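Local structure of sugar ABC transporter, sugar-binding protein (Streptococcus pneumoniae, 2HEU) at residues Thr64-Ala68 against Gly69-Asp73. The protein probably captures a sugar, perhaps raffinose-type oligosaccharides, outside the cell and delivers it to an ABC transporter for uptake. Sequence-based numbering, arbitrary orientation.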
ATOM      1  N   THR A  64       8.269  21.774   1.661  1.00 15.89           N
ATOM      2  CA  THR A  64       8.958  23.053   1.932  1.00 17.29           C
ATOM      3  C   THR A  64      10.079  23.219   0.947  1.00 17.98           C
ATOM      4  O   THR A  64      10.303  24.324   0.399  1.00 18.95           O
ATOM      5  CB  THR A  64       9.443  23.098   3.351  1.00 18.41           C
ATOM      6  OG1 THR A  64       8.299  23.054   4.251  1.00 18.90           O
ATOM      7  CG2 THR A  64      10.306  24.341   3.641  1.00 19.99           C
ATOM      8  N   ARG A  65      10.848  22.141   0.738  1.00 16.05           N
ATOM      9  CA  ARG A  65      12.040  22.197  -0.090  1.00 16.49           C
ATOM     10  C   ARG A  65      11.638  22.407  -1.555  1.00 16.54           C
ATOM     11  O   ARG A  65      12.290  23.175  -2.247  1.00 19.02           O
ATOM     12  CB  ARG A  65      12.966  21.001   0.127  1.00 17.19           C
ATOM     13  CG  ARG A  65      13.588  20.951   1.516  1.00 17.92           C
ATOM     14  CD  ARG A  65      14.588  19.888   1.677  1.00 18.47           C
ATOM     15  NE  ARG A  65      15.649  19.927   0.678  1.00 17.84           N
ATOM     16  CZ  ARG A  65      16.492  18.978   0.447  1.00 16.35           C
ATOM     17  NH1 ARG A  65      16.537  17.931   1.250  1.00 16.91           N
ATOM     18  NH2 ARG A  65      17.378  19.101  -0.530  1.00 18.32           N
ATOM     19  N   VAL A  66      10.600  21.702  -2.011  1.00 16.51           N
ATOM     20  CA  VAL A  66      10.204  21.879  -3.388  1.00 16.78           C
ATOM     21  C   VAL A  66       9.737  23.292  -3.634  1.00 18.54           C
ATOM     22  O   VAL A  66      10.081  23.938  -4.635  1.00 21.85           O
ATOM     23  CB  VAL A  66       9.096  20.869  -3.814  1.00 19.40           C
ATOM     24  CG1 VAL A  66       8.498  21.202  -5.159  1.00 21.77           C
ATOM     25  CG2 VAL A  66       9.678  19.514  -3.802  1.00 19.98           C
ATOM     26  N   LEU A  67       8.845  23.765  -2.807  0.50 20.43           N
ATOM     27  CA  LEU A  67       8.344  25.045  -3.158  0.50 21.08           C
ATOM     28  C   LEU A  67       9.572  26.077  -3.070  0.50 22.43           C
ATOM     29  O   LEU A  67       9.614  26.986  -3.948  0.50 23.68           O
ATOM     30  CB  LEU A  67       7.064  25.316  -2.344  0.50 19.80           C
ATOM     31  CG  LEU A  67       5.662  24.566  -2.467  0.50 23.15           C
ATOM     32  CD1 LEU A  67       4.855  24.927  -3.748  0.50 18.87           C
ATOM     33  CD2 LEU A  67       5.583  22.980  -2.111  0.50 22.92           C
ATOM     34  N   ALA A  68      10.605  25.921  -2.151  1.00 22.47           N
ATOM     35  CA  ALA A  68      11.823  26.733  -2.155  1.00 22.66           C
ATOM     36  C   ALA A  68      12.807  26.545  -3.270  1.00 23.66           C
ATOM     37  O   ALA A  68      13.842  27.258  -3.283  1.00 25.85           O
ATOM     38  CB  ALA A  68      12.560  26.506  -0.891  1.00 24.16           C
ATOM     39  N   GLY A  69      12.526  25.610  -4.182  1.00 21.83           N
ATOM     40  CA  GLY A  69      13.431  25.315  -5.251  1.00 20.86           C
ATOM     41  C   GLY A  69      14.688  24.599  -4.830  1.00 21.41           C
ATOM     42  O   GLY A  69      15.711  24.800  -5.439  1.00 23.65           O
ATOM     43  N   ASP A  70      14.636  23.741  -3.813  1.00 20.00           N
ATOM     44  CA  ASP A  70      15.772  22.975  -3.307  1.00 18.80           C
ATOM     45  C   ASP A  70      15.403  21.506  -3.352  1.00 17.60           C
ATOM     46  O   ASP A  70      15.248  20.846  -2.340  1.00 21.85           O
ATOM     47  CB  ASP A  70      16.026  23.363  -1.878  1.00 20.74           C
ATOM     48  CG  ASP A  70      17.076  22.571  -1.218  1.00 23.45           C
ATOM     49  OD1 ASP A  70      17.928  21.935  -1.883  1.00 29.84           O
ATOM     50  OD2 ASP A  70      17.001  22.480   0.029  1.00 27.81           O
ATOM     51  N   VAL A  71      15.233  20.976  -4.614  1.00 16.88           N
ATOM     52  CA  VAL A  71      14.747  19.611  -4.852  1.00 16.66           C
ATOM     53  C   VAL A  71      15.892  18.617  -4.744  1.00 14.80           C
ATOM     54  O   VAL A  71      16.924  18.769  -5.406  1.00 15.94           O
ATOM     55  CB  VAL A  71      14.040  19.485  -6.240  1.00 17.62           C
ATOM     56  CG1 VAL A  71      13.446  18.076  -6.448  1.00 16.63           C
ATOM     57  CG2 VAL A  71      12.995  20.537  -6.451  1.00 19.94           C
ATOM     58  N   PRO A  72      15.777  17.571  -3.854  1.00 14.54           N
ATOM     59  CA  PRO A  72      16.839  16.592  -3.820  1.00 13.37           C
ATOM     60  C   PRO A  72      17.057  15.950  -5.181  1.00 12.61           C
ATOM     61  O   PRO A  72      16.140  15.804  -5.993  1.00 12.74           O
ATOM     62  CB  PRO A  72      16.332  15.585  -2.830  1.00 13.00           C
ATOM     63  CG  PRO A  72      15.353  16.318  -2.001  1.00 14.19           C
ATOM     64  CD  PRO A  72      14.695  17.279  -2.898  1.00 14.58           C
ATOM     65  N   ASP A  73      18.299  15.475  -5.484  1.00 11.91           N
ATOM     66  CA  ASP A  73      18.584  14.886  -6.808  1.00 11.49           C
ATOM     67  C   ASP A  73      17.715  13.667  -7.041  1.00 11.32           C
ATOM     68  O   ASP A  73      17.207  13.527  -8.151  1.00 11.54           O
ATOM     69  CB  ASP A  73      20.045  14.526  -6.907  1.00 12.36           C
ATOM     70  CG  ASP A  73      20.925  15.747  -6.620  1.00 13.69           C
ATOM     71  OD1 ASP A  73      21.118  16.568  -7.469  1.00 17.15           O
ATOM     72  OD2 ASP A  73      21.368  15.877  -5.455  1.00 16.83           O
TER
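Arg65 and Val66 offer their carbonyl oxygens to the chain as it turns out of helix 58-67: Asp70 N bonds to Arg65 O at 2.9 Å, nearly straight (168°), and Gly69 N to Val66 O at 3.0 Å, with Gly69 at positive phi. The Arg65 side chain bends at chi3 (54°), which carries its guanidinium across to Asp70. It holds the carboxylate through NE and NH2, one for each oxygen: Arg65 NE lies 3.0 Å from Asp70 OD2 and Arg65 NH2 3.2 Å from Asp70 OD1. The two planes stand 38° apart, and both nitrogens meet the carboxylate from above its plane. Weak bonds from NE and NH2 also reach the backbone Asp70 O. Over the outer part of one guanidinium face sits Pro72 CG, 3.7 Å from Arg65 NH2. Arg65 NH1 makes its strongest polar contact, a salt bridge, with Glu22 of strand 19-24, so the guanidinium is held between two acidic residues. On another side of the turn, Val66 CG2 and Val71 CG2 touch loosely at 4.4 Å; Val66 also packs on Trp87. This is a Schellman motif at a helix C-terminus, backed by a salt bridge, where helix 58-67 hands over to strand 74-76 in the alpha/beta fold of a solute-binding protein.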